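Local coordinates for peptidase S15/CocE/NonD (Thaumarchaeota archaeon SCGC AB-539-E09, PDB 4PF1), which probably acts as a serine aminopeptidase of the S15 family, cleaving amino-terminal residues from peptides with an alpha/beta-hydrolase catalytic domain, at residues K26-M38 / K46-Q58. Numbering follows the deposited sequence.
Sequences KTDLFDYTRREEM and KLNTIILIPKGVQ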
loop_
_atom_site.group_PDB
_atom_site.type_symbol
_atom_site.label_atom_id
_atom_site.label_comp_id
_atom_site.label_asym_id
_atom_site.label_seq_id
_atom_site.Cartn_x
_atom_site.Cartn_y
_atom_site.Cartn_z
ATOM N N LYS A 26 31.660 -22.091 -1.261
ATOM C CA LYS A 26 32.358 -22.091 0.024
ATOM C C LYS A 26 31.325 -22.107 1.148
ATOM O O LYS A 26 30.644 -21.103 1.375
ATOM C CB LYS A 26 33.293 -20.875 0.132
ATOM C CG LYS A 26 34.392 -21.046 1.162
ATOM C CD LYS A 26 35.367 -19.886 1.124
ATOM C CE LYS A 26 36.531 -20.067 2.070
ATOM N NZ LYS A 26 36.160 -19.751 3.476
ATOM N N THR A 27 31.177 -23.267 1.822
ATOM C CA THR A 27 30.158 -23.468 2.859
ATOM C C THR A 27 30.743 -23.709 4.270
ATOM O O THR A 27 29.980 -24.002 5.192
ATOM C CB THR A 27 29.240 -24.648 2.469
ATOM O OG1 THR A 27 30.024 -25.841 2.368
ATOM C CG2 THR A 27 28.479 -24.403 1.170
ATOM N N ASP A 28 32.073 -23.573 4.449
ATOM C CA ASP A 28 32.719 -23.818 5.752
ATOM C C ASP A 28 32.315 -22.786 6.837
ATOM O O ASP A 28 32.469 -23.072 8.026
ATOM C CB ASP A 28 34.252 -23.893 5.620
ATOM C CG ASP A 28 34.857 -22.849 4.709
ATOM O OD1 ASP A 28 35.043 -21.702 5.164
ATOM O OD2 ASP A 28 35.170 -23.188 3.550
ATOM N N LEU A 29 31.768 -21.621 6.432
ATOM C CA LEU A 29 31.309 -20.588 7.366
ATOM C C LEU A 29 29.791 -20.717 7.649
ATOM O O LEU A 29 29.221 -19.874 8.350
ATOM C CB LEU A 29 31.635 -19.189 6.811
ATOM C CG LEU A 29 32.235 -18.188 7.797
ATOM C CD1 LEU A 29 33.726 -18.474 8.044
ATOM C CD2 LEU A 29 32.062 -16.772 7.289
ATOM N N PHE A 30 29.144 -21.773 7.109
ATOM C CA PHE A 30 27.711 -22.017 7.319
ATOM C C PHE A 30 27.501 -22.685 8.685
ATOM O O PHE A 30 28.389 -23.395 9.160
ATOM C CB PHE A 30 27.124 -22.902 6.190
ATOM C CG PHE A 30 26.905 -22.273 4.823
ATOM C CD1 PHE A 30 27.746 -21.266 4.355
ATOM C CD2 PHE A 30 25.928 -22.762 3.964
ATOM C CE1 PHE A 30 27.568 -20.716 3.081
ATOM C CE2 PHE A 30 25.749 -22.211 2.691
ATOM C CZ PHE A 30 26.568 -21.191 2.258
ATOM N N ASP A 31 26.338 -22.468 9.319
ATOM C CA ASP A 31 26.073 -23.098 10.616
ATOM C C ASP A 31 25.444 -24.503 10.430
ATOM O O ASP A 31 24.933 -25.086 11.389
ATOM C CB ASP A 31 25.190 -22.191 11.502
ATOM C CG ASP A 31 23.747 -22.005 11.057
ATOM O OD1 ASP A 31 23.384 -22.517 9.978
ATOM O OD2 ASP A 31 22.984 -21.353 11.791
ATOM N N TYR A 32 25.493 -25.036 9.189
ATOM C CA TYR A 32 24.933 -26.341 8.836
ATOM C C TYR A 32 25.706 -26.969 7.673
ATOM O O TYR A 32 26.316 -26.248 6.882
ATOM C CB TYR A 32 23.432 -26.209 8.470
ATOM C CG TYR A 32 23.174 -25.490 7.158
ATOM C CD1 TYR A 32 23.166 -24.098 7.091
ATOM C CD2 TYR A 32 22.923 -26.201 5.986
ATOM C CE1 TYR A 32 22.944 -23.432 5.886
ATOM C CE2 TYR A 32 22.696 -25.545 4.775
ATOM C CZ TYR A 32 22.699 -24.160 4.732
ATOM O OH TYR A 32 22.461 -23.508 3.543
ATOM N N THR A 33 25.628 -28.306 7.540
ATOM C CA THR A 33 26.242 -29.036 6.431
ATOM C C THR A 33 25.124 -29.597 5.545
ATOM O O THR A 33 24.118 -30.097 6.055
ATOM C CB THR A 33 27.197 -30.118 6.957
ATOM O OG1 THR A 33 28.225 -29.486 7.718
ATOM C CG2 THR A 33 27.832 -30.941 5.840
ATOM N N ARG A 34 25.289 -29.482 4.221
ATOM C CA ARG A 34 24.306 -29.951 3.253
ATOM C C ARG A 34 24.815 -31.217 2.558
ATOM O O ARG A 34 25.780 -31.158 1.792
ATOM C CB ARG A 34 23.999 -28.837 2.234
ATOM C CG ARG A 34 22.849 -29.142 1.276
ATOM C CD ARG A 34 22.651 -28.015 0.275
ATOM N NE ARG A 34 22.084 -26.819 0.903
ATOM C CZ ARG A 34 20.782 -26.557 0.973
ATOM N NH1 ARG A 34 19.900 -27.391 0.435
ATOM N NH2 ARG A 34 20.353 -25.455 1.572
ATOM N N ARG A 35 24.179 -32.367 2.853
ATOM C CA ARG A 35 24.526 -33.657 2.251
ATOM C C ARG A 35 23.493 -34.046 1.200
ATOM O O ARG A 35 22.308 -34.173 1.515
ATOM C CB ARG A 35 24.638 -34.753 3.323
ATOM C CG ARG A 35 26.054 -34.978 3.822
ATOM C CD ARG A 35 26.146 -36.196 4.726
ATOM N NE ARG A 35 26.092 -37.451 3.971
ATOM C CZ ARG A 35 26.400 -38.642 4.477
ATOM N NH1 ARG A 35 26.796 -38.752 5.740
ATOM N NH2 ARG A 35 26.323 -39.729 3.724
ATOM N N GLU A 36 23.938 -34.214 -0.053
ATOM C CA GLU A 36 23.066 -34.593 -1.167
ATOM C C GLU A 36 23.333 -36.048 -1.528
ATOM O O GLU A 36 24.453 -36.395 -1.921
ATOM C CB GLU A 36 23.273 -33.660 -2.369
ATOM C CG GLU A 36 22.936 -32.207 -2.057
ATOM C CD GLU A 36 23.115 -31.228 -3.201
ATOM O OE1 GLU A 36 24.212 -31.209 -3.808
ATOM O OE2 GLU A 36 22.180 -30.435 -3.447
ATOM N N GLU A 37 22.334 -36.917 -1.313
ATOM C CA GLU A 37 22.510 -38.351 -1.527
ATOM C C GLU A 37 21.460 -38.945 -2.455
ATOM O O GLU A 37 20.278 -38.620 -2.350
ATOM C CB GLU A 37 22.483 -39.100 -0.178
ATOM C CG GLU A 37 23.586 -38.691 0.791
ATOM C CD GLU A 37 24.981 -39.202 0.478
ATOM O OE1 GLU A 37 25.104 -40.210 -0.253
ATOM O OE2 GLU A 37 25.954 -38.607 0.993
ATOM N N MET A 38 21.898 -39.839 -3.350
ATOM C CA MET A 38 21.009 -40.587 -4.234
ATOM C C MET A 38 20.843 -41.980 -3.620
ATOM O O MET A 38 21.652 -42.877 -3.879
ATOM C CB MET A 38 21.561 -40.638 -5.678
ATOM C CG MET A 38 21.472 -39.305 -6.415
ATOM S SD MET A 38 19.774 -38.802 -6.831
ATOM C CE MET A 38 19.474 -39.804 -8.295
ATOM N N LYS A 46 17.073 -44.846 -7.614
ATOM C CA LYS A 46 17.651 -43.912 -6.640
ATOM C C LYS A 46 16.800 -42.649 -6.444
ATOM O O LYS A 46 16.371 -42.031 -7.423
ATOM C CB LYS A 46 19.085 -43.522 -7.044
ATOM C CG LYS A 46 20.070 -44.684 -7.012
ATOM C CD LYS A 46 21.485 -44.224 -7.328
ATOM C CE LYS A 46 22.294 -45.292 -8.019
ATOM N NZ LYS A 46 21.945 -45.400 -9.463
ATOM N N LEU A 47 16.591 -42.252 -5.168
ATOM C CA LEU A 47 15.826 -41.052 -4.810
ATOM C C LEU A 47 16.748 -39.942 -4.317
ATOM O O LEU A 47 17.621 -40.188 -3.475
ATOM C CB LEU A 47 14.750 -41.352 -3.733
ATOM C CG LEU A 47 13.692 -42.443 -4.031
ATOM C CD1 LEU A 47 12.568 -42.388 -3.013
ATOM C CD2 LEU A 47 13.106 -42.307 -5.437
ATOM N N ASN A 48 16.543 -38.711 -4.828
ATOM C CA ASN A 48 17.336 -37.548 -4.446
ATOM C C ASN A 48 16.978 -37.116 -3.024
ATOM O O ASN A 48 15.818 -36.800 -2.748
ATOM C CB ASN A 48 17.135 -36.408 -5.441
ATOM C CG ASN A 48 18.087 -35.260 -5.251
ATOM O OD1 ASN A 48 19.261 -35.440 -4.897
ATOM N ND2 ASN A 48 17.605 -34.051 -5.496
ATOM N N THR A 49 17.965 -37.160 -2.111
ATOM C CA THR A 49 17.740 -36.881 -0.696
ATOM C C THR A 49 18.665 -35.764 -0.196
ATOM O O THR A 49 19.889 -35.880 -0.278
ATOM C CB THR A 49 17.907 -38.177 0.112
ATOM O OG1 THR A 49 17.260 -39.248 -0.584
ATOM C CG2 THR A 49 17.345 -38.069 1.511
ATOM N N ILE A 50 18.066 -34.690 0.339
ATOM C CA ILE A 50 18.795 -33.528 0.853
ATOM C C ILE A 50 18.801 -33.586 2.375
ATOM O O ILE A 50 17.750 -33.451 3.000
ATOM C CB ILE A 50 18.191 -32.189 0.316
ATOM C CG1 ILE A 50 17.973 -32.204 -1.237
ATOM C CG2 ILE A 50 18.992 -30.961 0.786
ATOM C CD1 ILE A 50 19.195 -32.673 -2.129
ATOM N N ILE A 51 19.988 -33.793 2.963
ATOM C CA ILE A 51 20.166 -33.924 4.409
ATOM C C ILE A 51 20.859 -32.669 4.975
ATOM O O ILE A 51 21.985 -32.347 4.583
ATOM C CB ILE A 51 20.954 -35.225 4.743
ATOM C CG1 ILE A 51 20.310 -36.462 4.068
ATOM C CG2 ILE A 51 21.077 -35.428 6.260
ATOM C CD1 ILE A 51 21.307 -37.504 3.552
ATOM N N LEU A 52 20.176 -31.968 5.891
ATOM C CA LEU A 52 20.706 -30.759 6.519
ATOM C C LEU A 52 21.088 -31.058 7.967
ATOM O O LEU A 52 20.219 -31.318 8.803
ATOM C CB LEU A 52 19.695 -29.591 6.438
ATOM C CG LEU A 52 19.069 -29.314 5.058
ATOM C CD1 LEU A 52 17.948 -28.315 5.171
ATOM C CD2 LEU A 52 20.112 -28.825 4.051
ATOM N N ILE A 53 22.393 -31.077 8.247
ATOM C CA ILE A 53 22.897 -31.387 9.579
ATOM C C ILE A 53 23.435 -30.114 10.237
ATOM O O ILE A 53 24.357 -29.500 9.700
ATOM C CB ILE A 53 23.979 -32.511 9.547
ATOM C CG1 ILE A 53 23.585 -33.664 8.592
ATOM C CG2 ILE A 53 24.271 -33.024 10.969
ATOM C CD1 ILE A 53 24.755 -34.425 7.991
ATOM N N PRO A 54 22.889 -29.704 11.405
ATOM C CA PRO A 54 23.437 -28.516 12.086
ATOM C C PRO A 54 24.880 -28.772 12.522
ATOM O O PRO A 54 25.193 -29.876 12.957
ATOM C CB PRO A 54 22.498 -28.325 13.290
ATOM C CG PRO A 54 21.300 -29.175 13.003
ATOM C CD PRO A 54 21.792 -30.311 12.181
ATOM N N LYS A 55 25.769 -27.784 12.349
ATOM C CA LYS A 55 27.184 -27.964 12.693
ATOM C C LYS A 55 27.394 -28.116 14.209
ATOM O O LYS A 55 26.806 -27.375 14.998
ATOM C CB LYS A 55 28.038 -26.813 12.143
ATOM C CG LYS A 55 28.368 -26.964 10.662
ATOM C CD LYS A 55 29.675 -26.277 10.305
ATOM C CE LYS A 55 30.088 -26.545 8.877
ATOM N NZ LYS A 55 29.505 -25.558 7.933
ATOM N N GLY A 56 28.208 -29.106 14.583
ATOM C CA GLY A 56 28.567 -29.394 15.970
ATOM C C GLY A 56 27.606 -30.290 16.733
ATOM O O GLY A 56 27.922 -30.726 17.844
ATOM N N VAL A 57 26.430 -30.577 16.151
ATOM C CA VAL A 57 25.405 -31.385 16.809
ATOM C C VAL A 57 25.749 -32.892 16.764
ATOM O O VAL A 57 26.469 -33.353 15.875
ATOM C CB VAL A 57 23.991 -31.088 16.234
ATOM C CG1 VAL A 57 23.717 -31.882 14.959
ATOM C CG2 VAL A 57 22.905 -31.335 17.278
ATOM N N GLN A 58 25.240 -33.636 17.755
ATOM C CA GLN A 58 25.393 -35.084 17.887
ATOM C C GLN A 58 24.193 -35.656 18.646
ATOM O O GLN A 58 23.559 -34.935 19.426
ATOM C CB GLN A 58 26.729 -35.463 18.568
ATOM C CG GLN A 58 26.979 -34.816 19.930
ATOM C CD GLN A 58 28.343 -35.185 20.464
ATOM O OE1 GLN A 58 28.526 -36.215 21.120
ATOM N NE2 GLN A 58 29.337 -34.357 20.179
HETATM O O HOH W 1 27.491 -30.903 10.210
#
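R35 and I51 pair at the middle of two antiparallel strands, 32-38 and 46-54, their backbones exchanging two bonds: R35 N to I51 O and I51 N to R35 O, both 2.8 Å and close to straight. T33 with I53 and E37 with T49 also exchange two bonds, though that from T49 N to E37 O is bent, 147° at the hydrogen. The packed side belongs to strand 46-54. I51 sets its CB 4.0 Å from CB of R35 and its CD1 3.8 Å from CG of E37, while W143 and L144 of helix 133-147 pack against it. On this same face R35 and E37 form a salt bridge, NE and NH2 both reaching E37 OE2 from one side of the carboxylate. On the opposite face L52 CD2 sits 3.8 Å above the R34 guanidinium, over its centre; NH2 of R34 is held beyond the pair by T75 O, and L83 touches L52. This hairpin begins the central sheet of the alpha/beta-hydrolase fold, with 32-40 as the outermost strand and 100-105 beyond 46-54. Looser contacts lie along the outer strand. E36 is exposed, its CG merely alongside I50 CD1, and at the far end the exposed M38 folds back, bent at chi2 (-70°) and chi3, to lay SD 3.6 Å from N48 CA. At the other end K55, also exposed, brings NZ up to the carbonyl oxygens of the 27-30 turn and of Y32: a 2.7 Å bond to F30 O, from above its carbonyl plane, and weak ones to T27 O and Y32 O.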